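Glutathione peroxidase-like protein (Trypanosoma brucei, PDB 3DWV) probably reduces hydroperoxides as a glutathione peroxidase-type enzyme that takes its electrons from tryparedoxin, and is captured here in its oxidised, disulfide-bonded form. Local coordinates at residues A[24-29]-A[49-54]; A[37-42]-A[81-86]; A[68-73]-A[169-174]; A[128-133]-A[151-156]. The protein carries 1 engineered substitution. All blocks are in the same frame, centred on the assembly; numbering follows the deposited sequence.

Contact 1: residues A[24-29]-A[49-54]; sequences SSIFDF and LLIYNV
The central sheet of the thioredoxin-like fold meets a 3-10 turn near the N-terminus here, through Ile26 and the strand residues Leu49 and Ile51. The contact is wholly apolar and small. Ile26 reaches the strand with one methyl group. Its CD1 lies 4.0 Å from CD1 of Ile51, and the two side chains meet tip to tip. The same CD1 of Ile26 is 4.2 Å from CD1 of Leu49, so one methyl serves two neighbours on the same face of the strand. CG1 of Ile26 sits between the backbone N and the carbonyl carbon (chi1 63°). From there it also covers a ring: it lies 3.8 Å above the plane of Phe27, over the centre. Polar bonds within the segment hold the turn. OG of Ser25 accepts from N of Phe27 at 3.1 Å, an ST turn. N of Ser24 bonds to OD2 of Asp28 at 3.0 Å, nearly along the C-O axis of the carboxylate. Helix 128-136 borders the contact, with Leu129 against Ile26 and Tyr130 against Ile51. Ile155 of the antiparallel strand 152-155 touches both Ile26 and Leu49. Strand 81-86 runs parallel to strand 49-54 on its other edge.

Contact 2: residues A[37-42]-A[81-86]; sequences KPYNLV and TVLAFP
Tyr39 and Leu41 both hold CG opposite the backbone N (chi1 179° and -170°), and both send their ends to Leu83. Leu83 is turned differently: its CG lies beside the backbone N and opposite the carbonyl carbon (chi1 -60°). Its two methyl groups then divide the work. CD1 of Leu83 meets CD1 of Leu41 at 3.5 Å, a close methyl-methyl contact. CD2 of Leu83 lies 3.7 Å from OH of Tyr39 and 4.3 Å from its CZ. This second methyl approaches the phenol ring obliquely. Leu83 belongs to strand 81-86, an outermost strand of the thioredoxin-like sheet within the chain. Segment 37-42 is an irregular piece of the chain before strand 49-54, and it lies over one face of that sheet. Asn40 is the centre of an inverse gamma turn there, between the two residues that touch Leu83. The bond across the turn, from N of Leu41 to O of Tyr39, is weak although the atoms are 2.9 Å apart. The hydroxyl of Tyr39 is hydrogen-bonded to NE2 of His44, while the same oxygen touches CD2 of Leu83. The Tyr39 side chain also touches Met116, and the backbone of Tyr39 bonds to that of Val31.

Contact 3: residues A[68-73]-A[169-174]; sequences ATTLYN and ASVKDI. Unlike the reference sequence in segment 68-73: Thr70 (reference Ala).
Leu71 points from helix 64-75 toward Val171 and Ile174 of helix 171-181. Its CB leads to a CG set beside the backbone N, opposite the carbonyl carbon (chi1 -68°). At CG the chain forks, and each branch finds a different partner. CD2 lies 4.2 Å from CG1 of Val171, and the two side chains slide past each other in opposite directions. CD1 goes to Ile174, 3.6 Å from its CG2 and 4.0 Å from its CD1. The methyl therefore rests against both branches of the isoleucine. Val171 also uses its second methyl. Its CG2 is 4.1 Å from CG2 of Thr70, and those side chains cross at about a right angle. Thr70 differs from the reference sequence. Its OG1 bonds back to O of Glu66 in its own helix, while its methyl faces Val171. Ser170 is the N-cap of helix 171-181, and its OG accepts from N of Asp173 at 3.3 Å. The two helices pack side by side on one face of the sheet, with Leu71 on Leu50 and Ile174 on Tyr52. No hydrogen bond crosses between the two segments, so what joins them is methyl-to-methyl dispersion and burial of apolar surface.

Contact 4: residues A[128-133]-A[151-156]; sequences PLYEYM and TSFLID
The Phe153 ring carries CB of Met133 over one face, 3.8 Å from the ring centroid and only 6° off the normal, a CH-pi contact. The Tyr130 ring has CE of the same methionine over the centre of one face, 3.5 Å above its plane. The two rings touch obliquely, with CE2 of Tyr130 at 4.1 Å from CE1 of Phe153. This is a helix-on-sheet layer of the thioredoxin-like fold: helix 128-133 crosses strand 152-155 at 77°. The Met133 chain bends at its end (chi3 -54°), which turns CE over Tyr130 and to 3.7 Å from CD1 of Phe153. Its SD lies obliquely to the Phe153 ring, 4.5 Å from the centroid, a Met-aromatic contact. SD also meets CD1 of Ile155, so the thioether touches two residues on the same face of the strand. The other side of the strand faces helix 171-181, where Leu154 packs on Leu178. Tyr130 additionally reaches Asn53 of the neighbouring strand. A single water links OH of Tyr130 to the backbone just before strand 152-155: it lies 2.7 Å from OH of Tyr130 and 3.0 Å from O of Thr151.

The four contacts build the layers of one thioredoxin-like domain around a single sheet. Contacts 1, 2 and 4 meet on one face, with centres about 5 Å (1 to 4), 8 Å (1 to 2) and 12 Å (2 to 4) apart. They use strands 49-54, 81-86 and 152-155, with 49-54 in the middle. Contact 3 joins two helices on the opposite face, about 17 Å from contacts 1 and 4 between centres. Along the chain, contact 2 crosses both contact 1 and contact 3, whereas contact 4 is nested inside the loop closed by contact 3. The sheet is thus covered on both faces. The Cys58-Cys106 disulfide lies away from all four contacts.

Contact 1: residues A[24-29]-A[49-54]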
loop_
_atom_site.group_PDB
_atom_site.type_symbol
_atom_site.label_atom_id
_atom_site.label_comp_id
_atom_site.label_asym_id
_atom_site.label_seq_id
_atom_site.Cartn_x
_atom_site.Cartn_y
_atom_site.Cartn_z
ATOM N N SER A 24 -9.595 9.817 -11.521
ATOM C CA SER A 24 -10.775 8.999 -11.320
ATOM C C SER A 24 -10.414 7.534 -11.042
ATOM O O SER A 24 -11.299 6.712 -10.816
ATOM C CB SER A 24 -11.681 9.057 -12.556
ATOM O OG SER A 24 -11.047 8.427 -13.666
ATOM N N SER A 25 -9.104 7.239 -11.096
ATOM C CA SER A 25 -8.648 5.896 -10.722
ATOM C C SER A 25 -7.146 5.909 -10.430
ATOM O O SER A 25 -6.491 6.880 -10.797
ATOM C CB SER A 25 -8.939 4.837 -11.779
ATOM O OG SER A 25 -7.974 4.753 -12.790
ATOM N N ILE A 26 -6.641 4.823 -9.830
ATOM C CA ILE A 26 -5.170 4.815 -9.604
ATOM C C ILE A 26 -4.379 4.817 -10.887
ATOM O O ILE A 26 -3.185 5.125 -10.944
ATOM C CB ILE A 26 -4.791 3.555 -8.794
ATOM C CG1 ILE A 26 -5.096 2.237 -9.527
ATOM C CG2 ILE A 26 -5.420 3.598 -7.409
ATOM C CD1 ILE A 26 -4.465 1.035 -8.858
ATOM N N PHE A 27 -5.003 4.415 -11.986
ATOM C CA PHE A 27 -4.270 4.193 -13.253
ATOM C C PHE A 27 -3.913 5.523 -13.896
ATOM O O PHE A 27 -3.287 5.544 -14.969
ATOM C CB PHE A 27 -5.093 3.310 -14.216
ATOM C CG PHE A 27 -5.397 1.953 -13.577
ATOM C CD1 PHE A 27 -4.371 1.097 -13.229
ATOM C CD2 PHE A 27 -6.703 1.572 -13.333
ATOM C CE1 PHE A 27 -4.636 -0.133 -12.648
ATOM C CE2 PHE A 27 -6.988 0.344 -12.767
ATOM C CZ PHE A 27 -5.952 -0.492 -12.425
ATOM N N ASP A 28 -4.337 6.617 -13.276
ATOM C CA ASP A 28 -3.971 7.953 -13.729
ATOM C C ASP A 28 -2.572 8.363 -13.223
ATOM O O ASP A 28 -2.184 9.497 -13.521
ATOM C CB ASP A 28 -5.013 9.001 -13.297
ATOM C CG ASP A 28 -6.332 8.949 -14.035
ATOM O OD1 ASP A 28 -6.342 8.724 -15.262
ATOM O OD2 ASP A 28 -7.387 9.175 -13.395
ATOM N N PHE A 29 -1.892 7.500 -12.458
ATOM C CA PHE A 29 -0.693 7.875 -11.722
ATOM C C PHE A 29 0.533 7.103 -12.178
ATOM O O PHE A 29 0.402 5.949 -12.590
ATOM C CB PHE A 29 -0.931 7.705 -10.198
ATOM C CG PHE A 29 -2.081 8.573 -9.717
ATOM C CD1 PHE A 29 -1.816 9.870 -9.293
ATOM C CD2 PHE A 29 -3.410 8.143 -9.688
ATOM C CE1 PHE A 29 -2.820 10.724 -8.879
ATOM C CE2 PHE A 29 -4.444 8.981 -9.278
ATOM C CZ PHE A 29 -4.154 10.301 -8.883
ATOM N N LEU A 49 -7.235 -5.126 -6.278
ATOM C CA LEU A 49 -5.887 -5.248 -5.784
ATOM C C LEU A 49 -5.810 -4.552 -4.421
ATOM O O LEU A 49 -6.702 -3.782 -4.058
ATOM C CB LEU A 49 -4.849 -4.726 -6.768
ATOM C CG LEU A 49 -4.854 -3.257 -7.183
ATOM C CD1 LEU A 49 -3.436 -2.838 -7.572
ATOM C CD2 LEU A 49 -5.805 -2.954 -8.345
ATOM N N LEU A 50 -4.750 -4.844 -3.677
ATOM C CA LEU A 50 -4.487 -4.216 -2.401
ATOM C C LEU A 50 -3.140 -3.489 -2.473
ATOM O O LEU A 50 -2.203 -4.168 -2.910
ATOM C CB LEU A 50 -4.327 -5.255 -1.294
ATOM C CG LEU A 50 -5.447 -5.536 -0.324
ATOM C CD1 LEU A 50 -4.945 -6.551 0.704
ATOM C CD2 LEU A 50 -5.993 -4.280 0.333
ATOM N N ILE A 51 -3.123 -2.219 -2.056
ATOM C CA ILE A 51 -1.862 -1.465 -2.109
ATOM C C ILE A 51 -1.435 -1.092 -0.700
ATOM O O ILE A 51 -2.114 -0.336 0.001
ATOM C CB ILE A 51 -1.955 -0.217 -2.987
ATOM C CG1 ILE A 51 -2.420 -0.577 -4.416
ATOM C CG2 ILE A 51 -0.621 0.531 -2.977
ATOM C CD1 ILE A 51 -2.588 0.683 -5.293
ATOM N N TYR A 52 -0.291 -1.694 -0.337
ATOM C CA TYR A 52 0.324 -1.411 0.937
ATOM C C TYR A 52 1.526 -0.469 0.909
ATOM O O TYR A 52 2.283 -0.556 -0.075
ATOM C CB TYR A 52 0.859 -2.722 1.493
ATOM C CG TYR A 52 -0.112 -3.744 2.013
ATOM C CD1 TYR A 52 -0.742 -4.658 1.192
ATOM C CD2 TYR A 52 -0.382 -3.797 3.387
ATOM C CE1 TYR A 52 -1.634 -5.601 1.717
ATOM C CE2 TYR A 52 -1.251 -4.738 3.903
ATOM C CZ TYR A 52 -1.882 -5.632 3.076
ATOM O OH TYR A 52 -2.751 -6.572 3.596
ATOM N N ASN A 53 1.693 0.368 1.921
ATOM C CA ASN A 53 2.996 1.016 2.151
ATOM C C ASN A 53 3.829 0.151 3.100
ATOM O O ASN A 53 3.264 -0.420 4.029
ATOM C CB ASN A 53 2.852 2.444 2.700
ATOM C CG ASN A 53 2.115 2.492 4.040
ATOM O OD1 ASN A 53 0.895 2.303 4.040
ATOM N ND2 ASN A 53 2.772 2.746 5.169
ATOM N N VAL A 54 5.140 0.050 2.853
ATOM C CA VAL A 54 5.957 -0.870 3.681
ATOM C C VAL A 54 7.198 -0.097 4.081
ATOM O O VAL A 54 7.397 1.093 3.740
ATOM C CB VAL A 54 6.254 -2.179 2.926
ATOM C CG1 VAL A 54 4.950 -2.867 2.451
ATOM C CG2 VAL A 54 7.125 -1.920 1.703
#

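Contact 2: residues A[37-42]-A[81-86]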
loop_
_atom_site.group_PDB
_atom_site.type_symbol
_atom_site.label_atom_id
_atom_site.label_comp_id
_atom_site.label_asym_id
_atom_site.label_seq_id
_atom_site.Cartn_x
_atom_site.Cartn_y
_atom_site.Cartn_z
ATOM N N LYS A 37 12.154 1.340 -13.213
ATOM C CA LYS A 37 11.645 1.409 -14.595
ATOM C C LYS A 37 10.156 1.661 -14.583
ATOM O O LYS A 37 9.498 1.406 -13.557
ATOM C CB LYS A 37 11.949 0.128 -15.340
ATOM C CG LYS A 37 13.451 -0.149 -15.437
ATOM C CD LYS A 37 13.602 -1.623 -15.808
ATOM C CE LYS A 37 12.436 -2.436 -15.253
ATOM N NZ LYS A 37 12.860 -3.588 -14.390
ATOM N N PRO A 38 9.581 2.141 -15.656
ATOM C CA PRO A 38 8.138 2.398 -15.600
ATOM C C PRO A 38 7.398 1.082 -15.367
ATOM O O PRO A 38 7.766 0.080 -16.018
ATOM C CB PRO A 38 7.811 2.964 -16.972
ATOM C CG PRO A 38 9.142 3.478 -17.448
ATOM C CD PRO A 38 10.145 2.452 -16.978
ATOM N N TYR A 39 6.437 1.164 -14.459
ATOM C CA TYR A 39 5.702 -0.080 -14.155
ATOM C C TYR A 39 4.314 -0.039 -14.776
ATOM O O TYR A 39 3.586 0.931 -14.574
ATOM C CB TYR A 39 5.650 -0.297 -12.641
ATOM C CG TYR A 39 4.900 -1.532 -12.209
ATOM C CD1 TYR A 39 5.516 -2.787 -12.221
ATOM C CD2 TYR A 39 3.582 -1.458 -11.766
ATOM C CE1 TYR A 39 4.833 -3.920 -11.819
ATOM C CE2 TYR A 39 2.908 -2.600 -11.370
ATOM C CZ TYR A 39 3.522 -3.822 -11.392
ATOM O OH TYR A 39 2.833 -4.946 -10.995
ATOM N N ASN A 40 3.961 -1.066 -15.545
ATOM C CA ASN A 40 2.641 -1.237 -16.137
ATOM C C ASN A 40 1.585 -1.545 -15.065
ATOM O O ASN A 40 1.244 -2.696 -14.803
ATOM C CB ASN A 40 2.647 -2.343 -17.202
ATOM C CG ASN A 40 1.429 -2.324 -18.107
ATOM O OD1 ASN A 40 1.296 -3.113 -19.048
ATOM N ND2 ASN A 40 0.517 -1.398 -17.859
ATOM N N LEU A 41 1.084 -0.475 -14.468
ATOM C CA LEU A 41 0.069 -0.548 -13.433
ATOM C C LEU A 41 -1.270 -0.929 -14.058
ATOM O O LEU A 41 -2.117 -1.641 -13.544
ATOM C CB LEU A 41 -0.044 0.792 -12.729
ATOM C CG LEU A 41 -0.878 0.913 -11.463
ATOM C CD1 LEU A 41 -0.188 0.155 -10.336
ATOM C CD2 LEU A 41 -1.062 2.357 -11.047
ATOM N N VAL A 42 -1.521 -0.422 -15.279
ATOM C CA VAL A 42 -2.837 -0.721 -15.854
ATOM C C VAL A 42 -2.997 -2.203 -16.150
ATOM O O VAL A 42 -4.141 -2.689 -16.397
ATOM C CB VAL A 42 -3.036 0.137 -17.114
ATOM C CG1 VAL A 42 -2.336 -0.537 -18.275
ATOM C CG2 VAL A 42 -4.519 0.362 -17.422
ATOM N N THR A 81 -3.926 -8.788 -7.106
ATOM C CA THR A 81 -2.482 -8.657 -6.763
ATOM C C THR A 81 -2.369 -7.773 -5.528
ATOM O O THR A 81 -3.324 -7.077 -5.155
ATOM C CB THR A 81 -1.595 -8.197 -7.923
ATOM O OG1 THR A 81 -0.183 -8.420 -7.612
ATOM C CG2 THR A 81 -1.771 -6.706 -8.193
ATOM N N VAL A 82 -1.202 -7.858 -4.897
ATOM C CA VAL A 82 -0.826 -6.942 -3.815
ATOM C C VAL A 82 0.366 -6.150 -4.332
ATOM O O VAL A 82 1.298 -6.812 -4.861
ATOM C CB VAL A 82 -0.465 -7.757 -2.563
ATOM C CG1 VAL A 82 0.199 -6.867 -1.534
ATOM C CG2 VAL A 82 -1.726 -8.463 -2.055
ATOM N N LEU A 83 0.382 -4.827 -4.191
ATOM C CA LEU A 83 1.552 -4.049 -4.555
ATOM C C LEU A 83 2.106 -3.352 -3.317
ATOM O O LEU A 83 1.277 -2.813 -2.552
ATOM C CB LEU A 83 1.191 -2.944 -5.550
ATOM C CG LEU A 83 0.583 -3.407 -6.875
ATOM C CD1 LEU A 83 0.311 -2.200 -7.771
ATOM C CD2 LEU A 83 1.524 -4.329 -7.641
ATOM N N ALA A 84 3.428 -3.310 -3.146
ATOM C CA ALA A 84 4.004 -2.679 -1.966
ATOM C C ALA A 84 4.845 -1.444 -2.343
ATOM O O ALA A 84 5.739 -1.579 -3.149
ATOM C CB ALA A 84 4.883 -3.654 -1.164
ATOM N N PHE A 85 4.529 -0.307 -1.715
ATOM C CA PHE A 85 5.339 0.890 -1.880
ATOM C C PHE A 85 6.180 1.136 -0.637
ATOM O O PHE A 85 5.587 1.463 0.414
ATOM C CB PHE A 85 4.457 2.138 -2.102
ATOM C CG PHE A 85 3.883 2.203 -3.503
ATOM C CD1 PHE A 85 2.706 1.547 -3.788
ATOM C CD2 PHE A 85 4.496 2.933 -4.517
ATOM C CE1 PHE A 85 2.126 1.626 -5.036
ATOM C CE2 PHE A 85 3.938 3.009 -5.775
ATOM C CZ PHE A 85 2.752 2.347 -6.041
ATOM N N PRO A 86 7.487 0.926 -0.666
ATOM C CA PRO A 86 8.286 1.229 0.530
ATOM C C PRO A 86 8.496 2.732 0.704
ATOM O O PRO A 86 8.688 3.438 -0.296
ATOM C CB PRO A 86 9.621 0.527 0.260
ATOM C CG PRO A 86 9.340 -0.386 -0.896
ATOM C CD PRO A 86 8.318 0.335 -1.739
#

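Contact 3: residues A[68-73]-A[169-174]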
loop_
_atom_site.group_PDB
_atom_site.type_symbol
_atom_site.label_atom_id
_atom_site.label_comp_id
_atom_site.label_asym_id
_atom_site.label_seq_id
_atom_site.Cartn_x
_atom_site.Cartn_y
_atom_site.Cartn_z
ATOM N N ALA A 68 -1.004 -9.544 4.159
ATOM C CA ALA A 68 -0.771 -9.277 2.710
ATOM C C ALA A 68 -0.344 -10.557 2.005
ATOM O O ALA A 68 -0.782 -10.818 0.890
ATOM C CB ALA A 68 0.307 -8.228 2.476
ATOM N N THR A 69 0.530 -11.371 2.593
ATOM C CA THR A 69 1.065 -12.527 1.862
ATOM C C THR A 69 -0.002 -13.601 1.708
ATOM O O THR A 69 -0.169 -14.229 0.644
ATOM C CB THR A 69 2.283 -13.064 2.625
ATOM O OG1 THR A 69 3.334 -12.047 2.618
ATOM C CG2 THR A 69 2.824 -14.327 1.985
ATOM N N THR A 70 -0.714 -13.814 2.824
ATOM C CA THR A 70 -1.832 -14.742 2.783
ATOM C C THR A 70 -2.837 -14.387 1.693
ATOM O O THR A 70 -3.241 -15.276 0.934
ATOM C CB THR A 70 -2.585 -14.760 4.122
ATOM O OG1 THR A 70 -1.651 -15.223 5.126
ATOM C CG2 THR A 70 -3.764 -15.731 4.030
ATOM N N LEU A 71 -3.235 -13.099 1.609
ATOM C CA LEU A 71 -4.255 -12.745 0.611
ATOM C C LEU A 71 -3.689 -12.863 -0.790
ATOM O O LEU A 71 -4.362 -13.387 -1.699
ATOM C CB LEU A 71 -4.768 -11.320 0.803
ATOM C CG LEU A 71 -5.589 -11.068 2.070
ATOM C CD1 LEU A 71 -5.721 -9.584 2.403
ATOM C CD2 LEU A 71 -6.945 -11.718 1.907
ATOM N N TYR A 72 -2.484 -12.376 -0.997
ATOM C CA TYR A 72 -1.804 -12.529 -2.279
ATOM C C TYR A 72 -1.800 -13.960 -2.783
ATOM O O TYR A 72 -2.198 -14.289 -3.913
ATOM C CB TYR A 72 -0.359 -12.023 -2.107
ATOM C CG TYR A 72 0.401 -12.082 -3.410
ATOM C CD1 TYR A 72 0.036 -11.287 -4.493
ATOM C CD2 TYR A 72 1.471 -12.950 -3.538
ATOM C CE1 TYR A 72 0.720 -11.323 -5.698
ATOM C CE2 TYR A 72 2.167 -12.993 -4.749
ATOM C CZ TYR A 72 1.789 -12.197 -5.802
ATOM O OH TYR A 72 2.514 -12.295 -6.965
ATOM N N ASN A 73 -1.339 -14.899 -1.937
ATOM C CA ASN A 73 -1.199 -16.289 -2.381
ATOM C C ASN A 73 -2.553 -16.957 -2.533
ATOM O O ASN A 73 -2.754 -17.801 -3.417
ATOM C CB ASN A 73 -0.315 -17.072 -1.395
ATOM C CG ASN A 73 1.161 -16.709 -1.504
ATOM O OD1 ASN A 73 1.643 -16.388 -2.606
ATOM N ND2 ASN A 73 1.839 -16.776 -0.359
ATOM N N ALA A 169 -5.580 -5.238 10.443
ATOM C CA ALA A 169 -6.807 -5.774 9.842
ATOM C C ALA A 169 -6.673 -7.262 9.547
ATOM O O ALA A 169 -5.671 -7.724 9.012
ATOM C CB ALA A 169 -7.174 -5.037 8.549
ATOM N N SER A 170 -7.720 -8.019 9.915
ATOM C CA SER A 170 -7.579 -9.456 9.756
ATOM C C SER A 170 -7.827 -9.852 8.308
ATOM O O SER A 170 -8.414 -9.068 7.566
ATOM C CB SER A 170 -8.566 -10.199 10.660
ATOM O OG SER A 170 -9.850 -9.638 10.538
ATOM N N VAL A 171 -7.388 -11.064 7.976
ATOM C CA VAL A 171 -7.732 -11.598 6.630
ATOM C C VAL A 171 -9.239 -11.615 6.423
ATOM O O VAL A 171 -9.819 -11.278 5.358
ATOM C CB VAL A 171 -7.042 -12.960 6.549
ATOM C CG1 VAL A 171 -7.575 -13.857 5.433
ATOM C CG2 VAL A 171 -5.514 -12.798 6.381
ATOM N N LYS A 172 -9.992 -12.010 7.466
ATOM C CA LYS A 172 -11.459 -12.068 7.349
ATOM C C LYS A 172 -12.126 -10.721 7.127
ATOM O O LYS A 172 -13.108 -10.538 6.386
ATOM C CB LYS A 172 -12.019 -12.741 8.608
ATOM C CG LYS A 172 -13.478 -13.099 8.520
ATOM C CD LYS A 172 -13.794 -14.022 7.351
ATOM C CE LYS A 172 -14.728 -15.158 7.725
ATOM N NZ LYS A 172 -15.588 -15.570 6.582
ATOM N N ASP A 173 -11.607 -9.668 7.758
ATOM C CA ASP A 173 -12.130 -8.316 7.572
ATOM C C ASP A 173 -11.894 -7.848 6.140
ATOM O O ASP A 173 -12.692 -7.163 5.542
ATOM C CB ASP A 173 -11.451 -7.334 8.526
ATOM C CG ASP A 173 -12.027 -7.420 9.934
ATOM O OD1 ASP A 173 -13.110 -8.017 10.132
ATOM O OD2 ASP A 173 -11.367 -6.867 10.849
ATOM N N ILE A 174 -10.765 -8.226 5.590
ATOM C CA ILE A 174 -10.444 -7.723 4.246
ATOM C C ILE A 174 -11.229 -8.558 3.251
ATOM O O ILE A 174 -11.806 -8.029 2.308
ATOM C CB ILE A 174 -8.916 -7.713 4.040
ATOM C CG1 ILE A 174 -8.176 -6.734 4.948
ATOM C CG2 ILE A 174 -8.572 -7.393 2.600
ATOM C CD1 ILE A 174 -6.705 -6.483 4.679
#

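Contact 4: residues A[128-133]-A[151-156]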
loop_
_atom_site.group_PDB
_atom_site.type_symbol
_atom_site.label_atom_id
_atom_site.label_comp_id
_atom_site.label_asym_id
_atom_site.label_seq_id
_atom_site.Cartn_x
_atom_site.Cartn_y
_atom_site.Cartn_z
ATOM N N PRO A 128 1.752 11.572 -5.719
ATOM C CA PRO A 128 0.339 11.876 -6.028
ATOM C C PRO A 128 -0.590 10.682 -5.952
ATOM O O PRO A 128 -1.765 10.934 -5.603
ATOM C CB PRO A 128 0.396 12.470 -7.458
ATOM C CG PRO A 128 1.783 13.049 -7.566
ATOM C CD PRO A 128 2.663 12.076 -6.769
ATOM N N LEU A 129 -0.147 9.462 -6.212
ATOM C CA LEU A 129 -1.070 8.329 -6.107
ATOM C C LEU A 129 -1.522 8.220 -4.657
ATOM O O LEU A 129 -2.694 7.906 -4.418
ATOM C CB LEU A 129 -0.437 7.028 -6.601
ATOM C CG LEU A 129 -1.030 5.688 -6.160
ATOM C CD1 LEU A 129 -2.201 5.248 -7.033
ATOM C CD2 LEU A 129 0.055 4.611 -6.195
ATOM N N TYR A 130 -0.608 8.464 -3.712
ATOM C CA TYR A 130 -0.954 8.403 -2.287
ATOM C C TYR A 130 -1.877 9.569 -1.929
ATOM O O TYR A 130 -2.858 9.459 -1.180
ATOM C CB TYR A 130 0.340 8.310 -1.408
ATOM C CG TYR A 130 0.518 6.838 -1.101
ATOM C CD1 TYR A 130 1.155 5.995 -1.999
ATOM C CD2 TYR A 130 0.012 6.309 0.072
ATOM C CE1 TYR A 130 1.299 4.652 -1.735
ATOM C CE2 TYR A 130 0.155 4.950 0.319
ATOM C CZ TYR A 130 0.802 4.112 -0.578
ATOM O OH TYR A 130 0.963 2.762 -0.334
ATOM N N GLU A 131 -1.590 10.768 -2.445
ATOM C CA GLU A 131 -2.484 11.908 -2.191
ATOM C C GLU A 131 -3.874 11.582 -2.676
ATOM O O GLU A 131 -4.853 11.889 -1.952
ATOM C CB GLU A 131 -1.893 13.175 -2.828
ATOM C CG GLU A 131 -0.586 13.441 -2.016
ATOM C CD GLU A 131 -0.893 13.849 -0.591
ATOM O OE1 GLU A 131 -1.008 15.107 -0.470
ATOM O OE2 GLU A 131 -1.025 13.125 0.446
ATOM N N TYR A 132 -3.928 10.941 -3.837
ATOM C CA TYR A 132 -5.274 10.519 -4.287
ATOM C C TYR A 132 -5.928 9.467 -3.417
ATOM O O TYR A 132 -7.121 9.593 -3.072
ATOM C CB TYR A 132 -5.113 10.021 -5.739
ATOM C CG TYR A 132 -6.352 9.314 -6.286
ATOM C CD1 TYR A 132 -7.540 9.997 -6.567
ATOM C CD2 TYR A 132 -6.305 7.948 -6.520
ATOM C CE1 TYR A 132 -8.650 9.316 -7.071
ATOM C CE2 TYR A 132 -7.389 7.258 -7.004
ATOM C CZ TYR A 132 -8.553 7.955 -7.272
ATOM O OH TYR A 132 -9.611 7.215 -7.759
ATOM N N MET A 133 -5.242 8.357 -3.067
ATOM C CA MET A 133 -5.887 7.308 -2.278
ATOM C C MET A 133 -6.246 7.827 -0.891
ATOM O O MET A 133 -7.326 7.526 -0.358
ATOM C CB MET A 133 -4.937 6.093 -2.155
ATOM C CG MET A 133 -4.728 5.384 -3.479
ATOM S SD MET A 133 -3.813 3.828 -3.313
ATOM C CE MET A 133 -2.309 4.271 -2.455
ATOM N N THR A 151 -0.255 -0.078 6.276
ATOM C CA THR A 151 -1.606 0.384 5.923
ATOM C C THR A 151 -1.881 -0.036 4.487
ATOM O O THR A 151 -0.939 -0.142 3.680
ATOM C CB THR A 151 -1.739 1.901 6.069
ATOM O OG1 THR A 151 -1.684 2.181 7.469
ATOM C CG2 THR A 151 -3.061 2.482 5.555
ATOM N N SER A 152 -3.160 -0.344 4.160
ATOM C CA SER A 152 -3.473 -0.692 2.768
ATOM C C SER A 152 -4.748 -0.003 2.293
ATOM O O SER A 152 -5.590 0.432 3.098
ATOM C CB SER A 152 -3.625 -2.203 2.561
ATOM O OG SER A 152 -4.603 -2.798 3.388
ATOM N N PHE A 153 -4.808 0.036 0.948
ATOM C CA PHE A 153 -5.994 0.464 0.263
ATOM C C PHE A 153 -6.479 -0.669 -0.640
ATOM O O PHE A 153 -5.712 -1.209 -1.431
ATOM C CB PHE A 153 -5.775 1.705 -0.603
ATOM C CG PHE A 153 -5.359 2.914 0.249
ATOM C CD1 PHE A 153 -4.018 3.109 0.606
ATOM C CD2 PHE A 153 -6.366 3.798 0.654
ATOM C CE1 PHE A 153 -3.727 4.228 1.370
ATOM C CE2 PHE A 153 -6.048 4.894 1.442
ATOM C CZ PHE A 153 -4.727 5.072 1.815
ATOM N N LEU A 154 -7.759 -1.011 -0.497
ATOM C CA LEU A 154 -8.407 -1.932 -1.428
ATOM C C LEU A 154 -8.963 -1.164 -2.637
ATOM O O LEU A 154 -9.686 -0.174 -2.470
ATOM C CB LEU A 154 -9.526 -2.676 -0.741
ATOM C CG LEU A 154 -10.205 -3.790 -1.515
ATOM C CD1 LEU A 154 -9.305 -4.948 -1.915
ATOM C CD2 LEU A 154 -11.336 -4.348 -0.635
ATOM N N ILE A 155 -8.570 -1.623 -3.811
ATOM C CA ILE A 155 -8.883 -0.983 -5.081
ATOM C C ILE A 155 -9.869 -1.868 -5.864
ATOM O O ILE A 155 -9.641 -3.106 -5.947
ATOM C CB ILE A 155 -7.587 -0.836 -5.886
ATOM C CG1 ILE A 155 -6.427 -0.225 -5.070
ATOM C CG2 ILE A 155 -7.888 -0.084 -7.176
ATOM C CD1 ILE A 155 -6.722 1.117 -4.428
ATOM N N ASP A 156 -10.928 -1.318 -6.433
ATOM C CA ASP A 156 -11.894 -2.165 -7.168
ATOM C C ASP A 156 -11.437 -2.455 -8.592
ATOM O O ASP A 156 -10.334 -2.073 -8.994
ATOM C CB ASP A 156 -13.293 -1.567 -7.044
ATOM C CG ASP A 156 -13.553 -0.319 -7.846
ATOM O OD1 ASP A 156 -12.712 0.032 -8.697
ATOM O OD2 ASP A 156 -14.598 0.384 -7.677
HETATM O O HOH W 1 -0.870 1.985 1.561
#